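PDB 2A0J: PTS system, nitrogen regulatory IIA protein from Neisseria meningitidis, which probably relays phosphoryl groups as an EIIA component of a phosphotransferase system and probably takes part in nitrogen regulation. Local coordinates for residues A[6-10]-A[11-15]; A[37-41]-A[42-46]; A[114-117]-A[118-122]; A[127-130]-A[131-135]. One frame throughout, in Å; residues are numbered along the deposited sequence.

Overall arrangement
The four contacts trace how one chain makes local structure at different places around a mixed sheet. None is a core contact throughout: contacts 1, 3 and 4 lie at the surface, each with one buried leucine, while contact 2 is partly buried. Contacts 3 and 4 are regular turns on the successive helices 110-124 and 127-135, their centres about 17 Å apart, and both pair an i, i+4 aliphatic couple with backbone bonds; only contact 4 adds a salt bridge. Contacts 1 and 2 change the chain's course, one leading into strand 13-17, the other starting helix 41-52. Contacts 2 and 4 are farthest apart, their centres about 30 Å from each other.

Contact 1: residues A[6-10]-A[11-15]; sequences EILPL and SHIVL
With CG anti to its carbonyl carbon (chi1 -71°), His12 turns its imidazole under the ring of Pro9, while Ile13, whose CG1 takes the same position (chi1 -61°), carries its ethyl arm back toward Leu8 and Leu10. The motif is a short 3-10 turn joining the N-terminal helix 3-7 to strand 13-17, an outermost strand of the mixed sheet in this chain. Its backbone is closed by His12 N donating to Pro9 O at 3.0 Å and by a weak second bond from Ile13 N to Leu10 O.

Proline and histidine form a CH-pi contact. Pro9 CG lies 3.6 Å from the centroid of the His12 ring, 18° off the ring normal, and so sits over the face, while Ile7 O is found at the ring's edge, near its plane. Leu8 and Ile13 cross at about a right angle, Leu8 CG meeting Ile13 CG1 at 4.1 Å. Leu8 is buried, and its side chain also reaches Leu146 of helix 139-146; its carbonyl accepts from Arg143 of that helix. Backbone bonds between Phe80 and both His12 and Val14 tie the start of the strand to its neighbour, strand 77-83. The outer end of Ile13 is met by Leu10, whose CD2 lies 4.2 Å from Ile13 CD1.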
ATOM      1  N   GLU A   6      -0.765 -11.826   8.321  1.00 30.03           N
ATOM      2  CA  GLU A   6       0.461 -11.740   9.099  1.00 38.57           C
ATOM      3  C   GLU A   6       1.335 -10.612   8.574  1.00 39.93           C
ATOM      4  O   GLU A   6       2.364 -10.282   9.162  1.00 45.89           O
ATOM      5  CB  GLU A   6       1.228 -13.063   9.041  1.00 39.47           C
ATOM      6  CG  GLU A   6       1.626 -13.489   7.651  1.00 59.48           C
ATOM      7  CD  GLU A   6       2.439 -14.765   7.655  1.00 74.01           C
ATOM      8  OE1 GLU A   6       3.492 -14.796   8.329  1.00 73.41           O
ATOM      9  OE2 GLU A   6       2.023 -15.735   6.984  1.00 77.27           O
ATOM     10  N   ILE A   7       0.913 -10.013   7.469  1.00 36.40           N
ATOM     11  CA  ILE A   7       1.664  -8.924   6.868  1.00 34.41           C
ATOM     12  C   ILE A   7       1.069  -7.559   7.194  1.00 31.89           C
ATOM     13  O   ILE A   7       1.742  -6.534   7.068  1.00 33.20           O
ATOM     14  CB  ILE A   7       1.771  -9.138   5.323  1.00 38.08           C
ATOM     15  CG1 ILE A   7       3.223  -9.469   4.963  1.00 47.69           C
ATOM     16  CG2 ILE A   7       1.276  -7.914   4.547  1.00 15.50           C
ATOM     17  CD1 ILE A   7       3.795 -10.663   5.721  1.00 35.83           C
ATOM     18  N   LEU A   8      -0.183  -7.544   7.646  1.00 31.22           N
ATOM     19  CA  LEU A   8      -0.845  -6.284   7.967  1.00 26.76           C
ATOM     20  C   LEU A   8      -1.373  -6.147   9.406  1.00 20.60           C
ATOM     21  O   LEU A   8      -2.566  -6.306   9.653  1.00 10.66           O
ATOM     22  CB  LEU A   8      -1.993  -6.043   6.973  1.00 23.20           C
ATOM     23  CG  LEU A   8      -2.584  -4.631   6.890  1.00 28.67           C
ATOM     24  CD1 LEU A   8      -1.535  -3.679   6.338  1.00 27.85           C
ATOM     25  CD2 LEU A   8      -3.815  -4.626   5.998  1.00 35.94           C
ATOM     26  N   PRO A   9      -0.483  -5.870  10.378  1.00 17.65           N
ATOM     27  CA  PRO A   9      -0.955  -5.715  11.754  1.00 16.50           C
ATOM     28  C   PRO A   9      -1.641  -4.353  11.877  1.00 19.04           C
ATOM     29  O   PRO A   9      -1.511  -3.506  10.996  1.00 21.53           O
ATOM     30  CB  PRO A   9       0.330  -5.793  12.568  1.00  9.98           C
ATOM     31  CG  PRO A   9       1.322  -5.195  11.659  1.00 18.40           C
ATOM     32  CD  PRO A   9       0.988  -5.854  10.341  1.00 14.61           C
ATOM     33  N   LEU A  10      -2.371  -4.146  12.963  1.00 25.19           N
ATOM     34  CA  LEU A  10      -3.076  -2.886  13.175  1.00 22.36           C
ATOM     35  C   LEU A  10      -2.099  -1.719  13.291  1.00 21.45           C
ATOM     36  O   LEU A  10      -2.456  -0.572  13.025  1.00 16.10           O
ATOM     37  CB  LEU A  10      -3.939  -2.990  14.434  1.00 23.14           C
ATOM     38  CG  LEU A  10      -4.995  -4.101  14.361  1.00 23.15           C
ATOM     39  CD1 LEU A  10      -5.643  -4.311  15.722  1.00 32.67           C
ATOM     40  CD2 LEU A  10      -6.038  -3.728  13.331  1.00 16.33           C
ATOM     41  N   SER A  11      -0.864  -2.022  13.686  1.00 22.21           N
ATOM     42  CA  SER A  11       0.182  -1.010  13.827  1.00 20.61           C
ATOM     43  C   SER A  11       0.664  -0.490  12.461  1.00 19.17           C
ATOM     44  O   SER A  11       1.385   0.504  12.394  1.00 18.84           O
ATOM     45  CB  SER A  11       1.377  -1.593  14.587  1.00 13.33           C
ATOM     46  OG  SER A  11       2.028  -2.580  13.804  1.00 12.06           O
ATOM     47  N   HIS A  12       0.276  -1.172  11.383  1.00 16.08           N
ATOM     48  CA  HIS A  12       0.669  -0.774  10.025  1.00 19.82           C
ATOM     49  C   HIS A  12      -0.491  -0.161   9.233  1.00 20.30           C
ATOM     50  O   HIS A  12      -0.436  -0.078   8.005  1.00 16.66           O
ATOM     51  CB  HIS A  12       1.218  -1.978   9.250  1.00 14.97           C
ATOM     52  CG  HIS A  12       2.563  -2.447   9.721  1.00 22.19           C
ATOM     53  ND1 HIS A  12       3.178  -3.572   9.213  1.00 26.13           N
ATOM     54  CD2 HIS A  12       3.406  -1.947  10.654  1.00 22.69           C
ATOM     55  CE1 HIS A  12       4.339  -3.745   9.818  1.00 28.34           C
ATOM     56  NE2 HIS A  12       4.501  -2.773  10.697  1.00 19.16           N
ATOM     57  N   ILE A  13      -1.528   0.270   9.947  1.00 17.87           N
ATOM     58  CA  ILE A  13      -2.710   0.871   9.342  1.00 16.93           C
ATOM     59  C   ILE A  13      -2.927   2.298   9.838  1.00 18.40           C
ATOM     60  O   ILE A  13      -2.897   2.548  11.038  1.00 16.72           O
ATOM     61  CB  ILE A  13      -3.956   0.038   9.668  1.00 17.18           C
ATOM     62  CG1 ILE A  13      -3.785  -1.372   9.093  1.00 12.06           C
ATOM     63  CG2 ILE A  13      -5.207   0.731   9.135  1.00 13.30           C
ATOM     64  CD1 ILE A  13      -4.871  -2.333   9.496  1.00 19.05           C
ATOM     65  N   VAL A  14      -3.127   3.227   8.902  1.00 17.46           N
ATOM     66  CA  VAL A  14      -3.366   4.643   9.211  1.00 12.72           C
ATOM     67  C   VAL A  14      -4.741   4.988   8.628  1.00 18.80           C
ATOM     68  O   VAL A  14      -4.982   4.790   7.435  1.00 22.35           O
ATOM     69  CB  VAL A  14      -2.284   5.562   8.569  1.00  4.98           C
ATOM     70  CG1 VAL A  14      -2.544   7.020   8.927  1.00 13.70           C
ATOM     71  CG2 VAL A  14      -0.907   5.153   9.043  1.00  8.59           C
ATOM     72  N   LEU A  15      -5.633   5.507   9.465  1.00 11.72           N
ATOM     73  CA  LEU A  15      -6.995   5.821   9.039  1.00 13.58           C
ATOM     74  C   LEU A  15      -7.300   7.244   8.585  1.00 17.99           C
ATOM     75  O   LEU A  15      -8.243   7.453   7.820  1.00 15.06           O
ATOM     76  CB  LEU A  15      -7.968   5.465  10.166  1.00 11.80           C
ATOM     77  CG  LEU A  15      -7.927   4.036  10.710  1.00 15.56           C
ATOM     78  CD1 LEU A  15      -8.730   3.964  11.998  1.00  4.40           C
ATOM     79  CD2 LEU A  15      -8.461   3.064   9.668  1.00 18.98           C
TER

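Contact 2: residues A[37-41]-A[42-46]; sequences SSLSH and ADVFE
Ser40 and Asp43 meet where the loop after helix 22-33 becomes helix 41-52, and the serine side chain shows how a helix start is held. Its CB is 4.0 Å from Asp43 OD2, with the hydroxyl beyond it making the polar contact. OG lies between the backbone N and the carbonyl carbon (chi1 62°), which points it at the first turn. There it donates to Asp43 OD2 at 2.9 Å, arriving from above the carboxylate plane, and accepts a weak bond from Asp43 N at 3.3 Å. One hydroxyl thus grips both the backbone and the side chain of the same residue. A water accepts from Ser40 N at 3.0 Å and lies close to Asp43 OD2, though that second distance is too short to be relied on.

The backbone turn forms alongside. Val44 N donates to Ser40 O at 3.0 Å, and Phe45 N to His41 O. Leu39 CB packs on Val44 CG2 at 3.8 Å, and the same methyl touches Ser37 OG, which is hydrogen-bonded to Leu33 O of the preceding helix. Val44 also reaches Leu104 of strand 97-106, which joins this helix start to the sheet. Negative charge on Asp43 near the amino end of a helix would probably suit the helix dipole. Ser40 is the N-cap, and its weak side-chain bond to Asp43 N is typical of a serine helix cap.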
ATOM      1  N   SER A  37      11.929  -4.180   8.161  1.00 29.70           N
ATOM      2  CA  SER A  37      12.171  -4.720   6.825  1.00 33.27           C
ATOM      3  C   SER A  37      13.680  -4.866   6.615  1.00 30.22           C
ATOM      4  O   SER A  37      14.123  -5.361   5.579  1.00 35.00           O
ATOM      5  CB  SER A  37      11.606  -3.785   5.759  1.00 22.30           C
ATOM      6  OG  SER A  37      12.294  -2.544   5.776  1.00 27.48           O
ATOM      7  N   SER A  38      14.455  -4.420   7.605  1.00 32.64           N
ATOM      8  CA  SER A  38      15.918  -4.479   7.576  1.00 32.37           C
ATOM      9  C   SER A  38      16.514  -3.292   6.819  1.00 28.70           C
ATOM     10  O   SER A  38      17.724  -3.198   6.655  1.00 35.52           O
ATOM     11  CB  SER A  38      16.395  -5.784   6.916  1.00 36.11           C
ATOM     12  OG  SER A  38      15.688  -6.913   7.403  1.00 40.49           O
ATOM     13  N   LEU A  39      15.659  -2.380   6.368  1.00 25.27           N
ATOM     14  CA  LEU A  39      16.112  -1.225   5.606  1.00 23.53           C
ATOM     15  C   LEU A  39      15.794   0.086   6.307  1.00 21.72           C
ATOM     16  O   LEU A  39      14.844   0.162   7.081  1.00 22.69           O
ATOM     17  CB  LEU A  39      15.448  -1.233   4.225  1.00 26.37           C
ATOM     18  CG  LEU A  39      15.733  -2.424   3.298  1.00 23.20           C
ATOM     19  CD1 LEU A  39      14.849  -2.340   2.060  1.00 18.49           C
ATOM     20  CD2 LEU A  39      17.203  -2.420   2.896  1.00 21.00           C
ATOM     21  N   SER A  40      16.597   1.114   6.033  1.00 19.67           N
ATOM     22  CA  SER A  40      16.388   2.442   6.608  1.00 16.70           C
ATOM     23  C   SER A  40      15.206   3.053   5.861  1.00 17.06           C
ATOM     24  O   SER A  40      14.903   2.623   4.749  1.00 20.40           O
ATOM     25  CB  SER A  40      17.630   3.308   6.405  1.00  7.23           C
ATOM     26  OG  SER A  40      17.890   3.507   5.028  1.00 15.92           O
ATOM     27  N   HIS A  41      14.533   4.046   6.439  1.00 10.70           N
ATOM     28  CA  HIS A  41      13.390   4.607   5.725  1.00 22.93           C
ATOM     29  C   HIS A  41      13.795   5.205   4.371  1.00 23.92           C
ATOM     30  O   HIS A  41      12.984   5.243   3.438  1.00 14.56           O
ATOM     31  CB  HIS A  41      12.611   5.618   6.594  1.00 18.84           C
ATOM     32  CG  HIS A  41      13.402   6.809   7.036  1.00 29.72           C
ATOM     33  ND1 HIS A  41      13.714   7.855   6.193  1.00 34.59           N
ATOM     34  CD2 HIS A  41      13.903   7.143   8.251  1.00 15.43           C
ATOM     35  CE1 HIS A  41      14.370   8.782   6.869  1.00 23.24           C
ATOM     36  NE2 HIS A  41      14.497   8.374   8.120  1.00 20.89           N
ATOM     37  N   ALA A  42      15.056   5.628   4.253  1.00 14.46           N
ATOM     38  CA  ALA A  42      15.552   6.179   2.997  1.00 19.49           C
ATOM     39  C   ALA A  42      15.604   5.087   1.928  1.00 16.81           C
ATOM     40  O   ALA A  42      15.266   5.332   0.772  1.00 13.92           O
ATOM     41  CB  ALA A  42      16.944   6.791   3.186  1.00 13.06           C
ATOM     42  N   ASP A  43      16.024   3.884   2.315  1.00 18.08           N
ATOM     43  CA  ASP A  43      16.112   2.771   1.367  1.00 19.47           C
ATOM     44  C   ASP A  43      14.739   2.220   0.991  1.00 17.64           C
ATOM     45  O   ASP A  43      14.516   1.819  -0.148  1.00 14.14           O
ATOM     46  CB  ASP A  43      16.993   1.651   1.929  1.00 20.73           C
ATOM     47  CG  ASP A  43      18.473   2.011   1.917  1.00 17.81           C
ATOM     48  OD1 ASP A  43      18.981   2.408   0.849  1.00 24.42           O
ATOM     49  OD2 ASP A  43      19.130   1.893   2.969  1.00 15.77           O
ATOM     50  N   VAL A  44      13.817   2.207   1.951  1.00 13.65           N
ATOM     51  CA  VAL A  44      12.465   1.730   1.700  1.00 14.48           C
ATOM     52  C   VAL A  44      11.804   2.683   0.703  1.00 17.84           C
ATOM     53  O   VAL A  44      11.075   2.264  -0.189  1.00 23.97           O
ATOM     54  CB  VAL A  44      11.656   1.689   3.011  1.00 20.15           C
ATOM     55  CG1 VAL A  44      10.156   1.573   2.715  1.00 17.31           C
ATOM     56  CG2 VAL A  44      12.135   0.514   3.869  1.00 10.15           C
ATOM     57  N   PHE A  45      12.080   3.971   0.866  1.00 20.65           N
ATOM     58  CA  PHE A  45      11.551   5.004  -0.007  1.00 20.69           C
ATOM     59  C   PHE A  45      12.036   4.809  -1.445  1.00 23.92           C
ATOM     60  O   PHE A  45      11.239   4.769  -2.379  1.00 23.47           O
ATOM     61  CB  PHE A  45      11.995   6.383   0.486  1.00 17.17           C
ATOM     62  CG  PHE A  45      11.543   7.511  -0.394  1.00 24.48           C
ATOM     63  CD1 PHE A  45      10.269   8.051  -0.259  1.00 29.94           C
ATOM     64  CD2 PHE A  45      12.378   8.015  -1.383  1.00 21.29           C
ATOM     65  CE1 PHE A  45       9.836   9.074  -1.098  1.00 23.76           C
ATOM     66  CE2 PHE A  45      11.954   9.039  -2.228  1.00 26.69           C
ATOM     67  CZ  PHE A  45      10.682   9.567  -2.085  1.00 24.11           C
ATOM     68  N   GLU A  46      13.349   4.699  -1.619  1.00 26.61           N
ATOM     69  CA  GLU A  46      13.927   4.523  -2.943  1.00 25.63           C
ATOM     70  C   GLU A  46      13.376   3.288  -3.643  1.00 22.13           C
ATOM     71  O   GLU A  46      13.152   3.278  -4.849  1.00 16.69           O
ATOM     72  CB  GLU A  46      15.449   4.419  -2.843  1.00 32.74           C
ATOM     73  CG  GLU A  46      16.184   5.412  -3.735  1.00 50.06           C
ATOM     74  CD  GLU A  46      15.783   6.852  -3.456  1.00 50.87           C
ATOM     75  OE1 GLU A  46      15.949   7.307  -2.305  1.00 48.79           O
ATOM     76  OE2 GLU A  46      15.301   7.529  -4.387  1.00 48.53           O
TER
HETATM   77  O   HOH W   1      19.340   0.535   5.034  1.00 12.25           O

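Contact 3: residues A[114-117]-A[118-122]; sequences LEVL and SKLAG
Leu114 opens this helical stretch through its carbonyl, which accepts from Ser118 N at 2.9 Å. Its isobutyl end leads away from the following turn, so the backbone carries this first link. Glu115 does likewise: its O takes Lys119 N at 2.8 Å, and CB and CG of the lysine pass beside the same oxygen. Placing Lys119 CG anti to its carbonyl carbon (chi1 -81°) sets the start of the chain there, before the bend at chi2 and the extended run that follows lead the amino end away.

Val116 adds an apolar pairing to its backbone bond. Leu120 N donates to Val116 O at 3.0 Å, and the two side chains lie side by side, pointing the same way, with Val116 CG1 and Leu120 CD1 3.7 Å apart. Valine CG1, anti to its backbone N (chi1 168°), is the branch that does the touching, while Leu120 is the buried partner. Leu117 closes the series, its O accepting from Ala121 N at 2.9 Å. Its side chain turns from this stretch to Ile65 and His67 of strand 63-70, laying this side of helix 110-124 against the sheet. Farther on, Gly122 O accepts from the hydroxyl of Ser125. Four successive i to i+4 bonds with one aliphatic i, i+4 pair are the pattern of a regular alpha-helix, here laid against strand 63-70 through Leu117.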
ATOM      1  N   LEU A 114       2.821 -12.116  -6.822  1.00 37.80           N
ATOM      2  CA  LEU A 114       1.850 -11.736  -7.845  1.00 30.90           C
ATOM      3  C   LEU A 114       0.467 -12.143  -7.353  1.00 33.49           C
ATOM      4  O   LEU A 114      -0.541 -11.558  -7.746  1.00 36.43           O
ATOM      5  CB  LEU A 114       2.147 -12.464  -9.157  1.00 27.59           C
ATOM      6  CG  LEU A 114       3.605 -12.549  -9.622  1.00 32.00           C
ATOM      7  CD1 LEU A 114       3.728 -13.650 -10.668  1.00 30.41           C
ATOM      8  CD2 LEU A 114       4.075 -11.211 -10.178  1.00 20.36           C
ATOM      9  N   GLU A 115       0.432 -13.156  -6.488  1.00 30.85           N
ATOM     10  CA  GLU A 115      -0.816 -13.667  -5.932  1.00 42.42           C
ATOM     11  C   GLU A 115      -1.436 -12.645  -4.996  1.00 40.10           C
ATOM     12  O   GLU A 115      -2.625 -12.341  -5.092  1.00 46.54           O
ATOM     13  CB  GLU A 115      -0.568 -14.958  -5.149  1.00 58.32           C
ATOM     14  CG  GLU A 115       0.243 -16.005  -5.886  1.00 78.74           C
ATOM     15  CD  GLU A 115      -0.409 -16.443  -7.177  1.00 86.75           C
ATOM     16  OE1 GLU A 115      -1.594 -16.835  -7.137  1.00 91.06           O
ATOM     17  OE2 GLU A 115       0.267 -16.399  -8.228  1.00 84.01           O
ATOM     18  N   VAL A 116      -0.624 -12.131  -4.080  1.00 30.94           N
ATOM     19  CA  VAL A 116      -1.090 -11.145  -3.120  1.00 30.29           C
ATOM     20  C   VAL A 116      -1.595  -9.898  -3.836  1.00 32.81           C
ATOM     21  O   VAL A 116      -2.690  -9.409  -3.547  1.00 32.44           O
ATOM     22  CB  VAL A 116       0.040 -10.763  -2.126  1.00 35.77           C
ATOM     23  CG1 VAL A 116      -0.347  -9.532  -1.316  1.00 23.74           C
ATOM     24  CG2 VAL A 116       0.310 -11.924  -1.187  1.00 25.84           C
ATOM     25  N   LEU A 117      -0.796  -9.393  -4.773  1.00 30.80           N
ATOM     26  CA  LEU A 117      -1.159  -8.198  -5.529  1.00 34.21           C
ATOM     27  C   LEU A 117      -2.430  -8.427  -6.319  1.00 38.56           C
ATOM     28  O   LEU A 117      -3.343  -7.600  -6.305  1.00 37.88           O
ATOM     29  CB  LEU A 117      -0.041  -7.819  -6.500  1.00 35.83           C
ATOM     30  CG  LEU A 117       1.206  -7.137  -5.944  1.00 18.50           C
ATOM     31  CD1 LEU A 117       2.216  -6.968  -7.058  1.00 15.19           C
ATOM     32  CD2 LEU A 117       0.833  -5.788  -5.359  1.00 16.77           C
ATOM     33  N   SER A 118      -2.469  -9.556  -7.018  1.00 35.82           N
ATOM     34  CA  SER A 118      -3.611  -9.918  -7.841  1.00 28.45           C
ATOM     35  C   SER A 118      -4.886 -10.031  -7.024  1.00 22.48           C
ATOM     36  O   SER A 118      -5.944  -9.550  -7.431  1.00 20.21           O
ATOM     37  CB  SER A 118      -3.338 -11.242  -8.551  1.00 32.09           C
ATOM     38  OG  SER A 118      -4.455 -11.636  -9.325  1.00 40.24           O
ATOM     39  N   LYS A 119      -4.798 -10.676  -5.870  1.00 22.61           N
ATOM     40  CA  LYS A 119      -5.982 -10.821  -5.038  1.00 25.72           C
ATOM     41  C   LYS A 119      -6.449  -9.467  -4.559  1.00 15.13           C
ATOM     42  O   LYS A 119      -7.625  -9.156  -4.649  1.00 25.31           O
ATOM     43  CB  LYS A 119      -5.702 -11.734  -3.845  1.00 39.89           C
ATOM     44  CG  LYS A 119      -5.768 -13.210  -4.191  1.00 48.37           C
ATOM     45  CD  LYS A 119      -7.148 -13.561  -4.718  1.00 67.30           C
ATOM     46  CE  LYS A 119      -7.261 -15.033  -5.068  1.00 75.03           C
ATOM     47  NZ  LYS A 119      -8.600 -15.345  -5.642  1.00 71.51           N
ATOM     48  N   LEU A 120      -5.523  -8.655  -4.063  1.00 13.25           N
ATOM     49  CA  LEU A 120      -5.874  -7.330  -3.574  1.00 22.55           C
ATOM     50  C   LEU A 120      -6.592  -6.514  -4.647  1.00 24.12           C
ATOM     51  O   LEU A 120      -7.638  -5.931  -4.381  1.00 24.71           O
ATOM     52  CB  LEU A 120      -4.619  -6.591  -3.091  1.00 23.96           C
ATOM     53  CG  LEU A 120      -3.981  -7.124  -1.801  1.00 36.09           C
ATOM     54  CD1 LEU A 120      -2.572  -6.559  -1.634  1.00 27.41           C
ATOM     55  CD2 LEU A 120      -4.866  -6.765  -0.606  1.00 22.35           C
ATOM     56  N   ALA A 121      -6.035  -6.481  -5.855  1.00 25.29           N
ATOM     57  CA  ALA A 121      -6.634  -5.733  -6.957  1.00 23.69           C
ATOM     58  C   ALA A 121      -8.070  -6.177  -7.162  1.00 27.20           C
ATOM     59  O   ALA A 121      -8.941  -5.369  -7.501  1.00 22.60           O
ATOM     60  CB  ALA A 121      -5.839  -5.953  -8.238  1.00 18.87           C
ATOM     61  N   GLY A 122      -8.304  -7.472  -6.958  1.00 30.39           N
ATOM     62  CA  GLY A 122      -9.633  -8.031  -7.114  1.00 22.66           C
ATOM     63  C   GLY A 122     -10.596  -7.377  -6.147  1.00 29.16           C
ATOM     64  O   GLY A 122     -11.673  -6.920  -6.546  1.00 29.03           O
TER

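Contact 4: residues A[127-130]-A[131-135]; sequences KSIR and ESLMT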
ATOM      1  N   LYS A 127     -16.951  -2.087  -6.107  1.00 28.51           N
ATOM      2  CA  LYS A 127     -17.445  -0.824  -5.588  1.00 31.02           C
ATOM      3  C   LYS A 127     -17.792  -0.845  -4.100  1.00 33.13           C
ATOM      4  O   LYS A 127     -17.410   0.059  -3.355  1.00 32.26           O
ATOM      5  CB  LYS A 127     -18.665  -0.368  -6.392  1.00 20.45           C
ATOM      6  CG  LYS A 127     -19.155   1.015  -5.992  1.00 34.32           C
ATOM      7  CD  LYS A 127     -20.174   1.560  -6.964  1.00 46.42           C
ATOM      8  CE  LYS A 127     -20.601   2.956  -6.554  1.00 49.71           C
ATOM      9  NZ  LYS A 127     -19.434   3.872  -6.452  1.00 59.95           N
ATOM     10  N   SER A 128     -18.513  -1.874  -3.669  1.00 31.51           N
ATOM     11  CA  SER A 128     -18.912  -1.976  -2.271  1.00 26.62           C
ATOM     12  C   SER A 128     -17.730  -2.149  -1.317  1.00 25.27           C
ATOM     13  O   SER A 128     -17.797  -1.707  -0.176  1.00 27.02           O
ATOM     14  CB  SER A 128     -19.915  -3.119  -2.096  1.00 13.51           C
ATOM     15  OG  SER A 128     -19.439  -4.299  -2.705  1.00 29.61           O
ATOM     16  N   ILE A 129     -16.654  -2.787  -1.770  1.00 22.57           N
ATOM     17  CA  ILE A 129     -15.483  -2.962  -0.920  1.00 21.80           C
ATOM     18  C   ILE A 129     -14.767  -1.627  -0.731  1.00 23.27           C
ATOM     19  O   ILE A 129     -14.320  -1.301   0.371  1.00 24.23           O
ATOM     20  CB  ILE A 129     -14.480  -3.971  -1.512  1.00 28.82           C
ATOM     21  CG1 ILE A 129     -15.041  -5.392  -1.395  1.00 16.06           C
ATOM     22  CG2 ILE A 129     -13.133  -3.849  -0.783  1.00 17.37           C
ATOM     23  CD1 ILE A 129     -14.156  -6.459  -2.018  1.00 30.35           C
ATOM     24  N   ARG A 130     -14.659  -0.857  -1.810  1.00 19.58           N
ATOM     25  CA  ARG A 130     -14.008   0.447  -1.743  1.00 24.83           C
ATOM     26  C   ARG A 130     -14.842   1.397  -0.890  1.00 26.60           C
ATOM     27  O   ARG A 130     -14.304   2.219  -0.143  1.00 26.50           O
ATOM     28  CB  ARG A 130     -13.831   1.046  -3.144  1.00 14.83           C
ATOM     29  CG  ARG A 130     -12.946   0.239  -4.086  1.00 11.57           C
ATOM     30  CD  ARG A 130     -12.615   1.053  -5.331  1.00  7.02           C
ATOM     31  NE  ARG A 130     -13.805   1.605  -5.973  1.00  8.78           N
ATOM     32  CZ  ARG A 130     -14.434   1.053  -7.008  1.00 25.75           C
ATOM     33  NH1 ARG A 130     -13.992  -0.082  -7.541  1.00 13.26           N
ATOM     34  NH2 ARG A 130     -15.508   1.645  -7.513  1.00 26.72           N
ATOM     35  N   GLU A 131     -16.162   1.282  -1.007  1.00 27.33           N
ATOM     36  CA  GLU A 131     -17.068   2.124  -0.240  1.00 28.47           C
ATOM     37  C   GLU A 131     -16.941   1.856   1.255  1.00 23.84           C
ATOM     38  O   GLU A 131     -16.990   2.787   2.056  1.00 20.89           O
ATOM     39  CB  GLU A 131     -18.512   1.906  -0.696  1.00 41.02           C
ATOM     40  CG  GLU A 131     -18.868   2.663  -1.965  1.00 53.16           C
ATOM     41  CD  GLU A 131     -20.268   2.362  -2.458  1.00 69.82           C
ATOM     42  OE1 GLU A 131     -20.756   3.096  -3.344  1.00 73.65           O
ATOM     43  OE2 GLU A 131     -20.876   1.389  -1.966  1.00 81.89           O
ATOM     44  N   SER A 132     -16.775   0.585   1.626  1.00 17.38           N
ATOM     45  CA  SER A 132     -16.620   0.213   3.030  1.00 17.84           C
ATOM     46  C   SER A 132     -15.302   0.749   3.581  1.00 21.30           C
ATOM     47  O   SER A 132     -15.269   1.342   4.662  1.00 16.94           O
ATOM     48  CB  SER A 132     -16.649  -1.309   3.192  1.00 15.79           C
ATOM     49  OG  SER A 132     -17.959  -1.809   3.029  1.00 18.05           O
ATOM     50  N   LEU A 133     -14.222   0.533   2.830  1.00 20.30           N
ATOM     51  CA  LEU A 133     -12.894   0.992   3.228  1.00 19.07           C
ATOM     52  C   LEU A 133     -12.859   2.504   3.413  1.00 25.06           C
ATOM     53  O   LEU A 133     -11.983   3.029   4.102  1.00 26.84           O
ATOM     54  CB  LEU A 133     -11.840   0.556   2.198  1.00  7.15           C
ATOM     55  CG  LEU A 133     -11.521  -0.948   2.229  1.00 11.20           C
ATOM     56  CD1 LEU A 133     -10.786  -1.360   0.979  1.00  8.16           C
ATOM     57  CD2 LEU A 133     -10.697  -1.275   3.465  1.00 16.29           C
ATOM     58  N   MET A 134     -13.814   3.203   2.805  1.00 16.27           N
ATOM     59  CA  MET A 134     -13.886   4.652   2.932  1.00 13.69           C
ATOM     60  C   MET A 134     -14.729   5.119   4.123  1.00 12.63           C
ATOM     61  O   MET A 134     -14.658   6.291   4.499  1.00 13.24           O
ATOM     62  CB  MET A 134     -14.460   5.290   1.654  1.00 22.62           C
ATOM     63  CG  MET A 134     -13.514   5.323   0.465  1.00 25.91           C
ATOM     64  SD  MET A 134     -11.954   6.169   0.782  1.00 24.48           S
ATOM     65  CE  MET A 134     -12.448   7.850   0.684  1.00 19.32           C
ATOM     66  N   THR A 135     -15.520   4.227   4.720  1.00  7.45           N
ATOM     67  CA  THR A 135     -16.368   4.636   5.845  1.00 23.61           C
ATOM     68  C   THR A 135     -16.107   4.004   7.212  1.00 24.19           C
ATOM     69  O   THR A 135     -16.319   4.654   8.235  1.00 26.42           O
ATOM     70  CB  THR A 135     -17.878   4.452   5.515  1.00 27.37           C
ATOM     71  OG1 THR A 135     -18.165   3.067   5.270  1.00 29.31           O
ATOM     72  CG2 THR A 135     -18.254   5.278   4.286  1.00 24.03           C
TER
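This is a local helical contact on helix 127-135, at the surface, combining a charged pair with an aliphatic one. Lys127 and Glu131 stand one turn apart and form a long salt bridge, with Lys127 NZ 3.5 Å from Glu131 OE1. The lysine, its CG anti to the backbone N (chi1 -174°), runs extended until the final bend at chi4, and its methylenes also pass along the carboxylate. Beneath them Glu131 N donates to Lys127 O at 2.9 Å.

The other pair faces inward. Ile129 CG2 and Leu133 CD1 meet at 3.8 Å, side by side and pointing the same way, over the bond from Leu133 N to Ile129 O (3.1 Å). Buried Leu133 also reaches Leu99 of strand 97-106 and Val142 and Leu146 of helix 139-146, while Ile129 packs on Ile145. Ser132 N donates to Ser128 O at 3.1 Å. The guanidinium of Arg130 has Lys127 CA over one face, and its NH1 is bonded to Phe124 O, near the end of the preceding helix.

The chemistry implies an amphipathic helix: apolar methyls pack it on strand 97-106 and on the neighbouring helices, while its long, exposed ion pair probably adds a modest electrostatic attraction between successive turns.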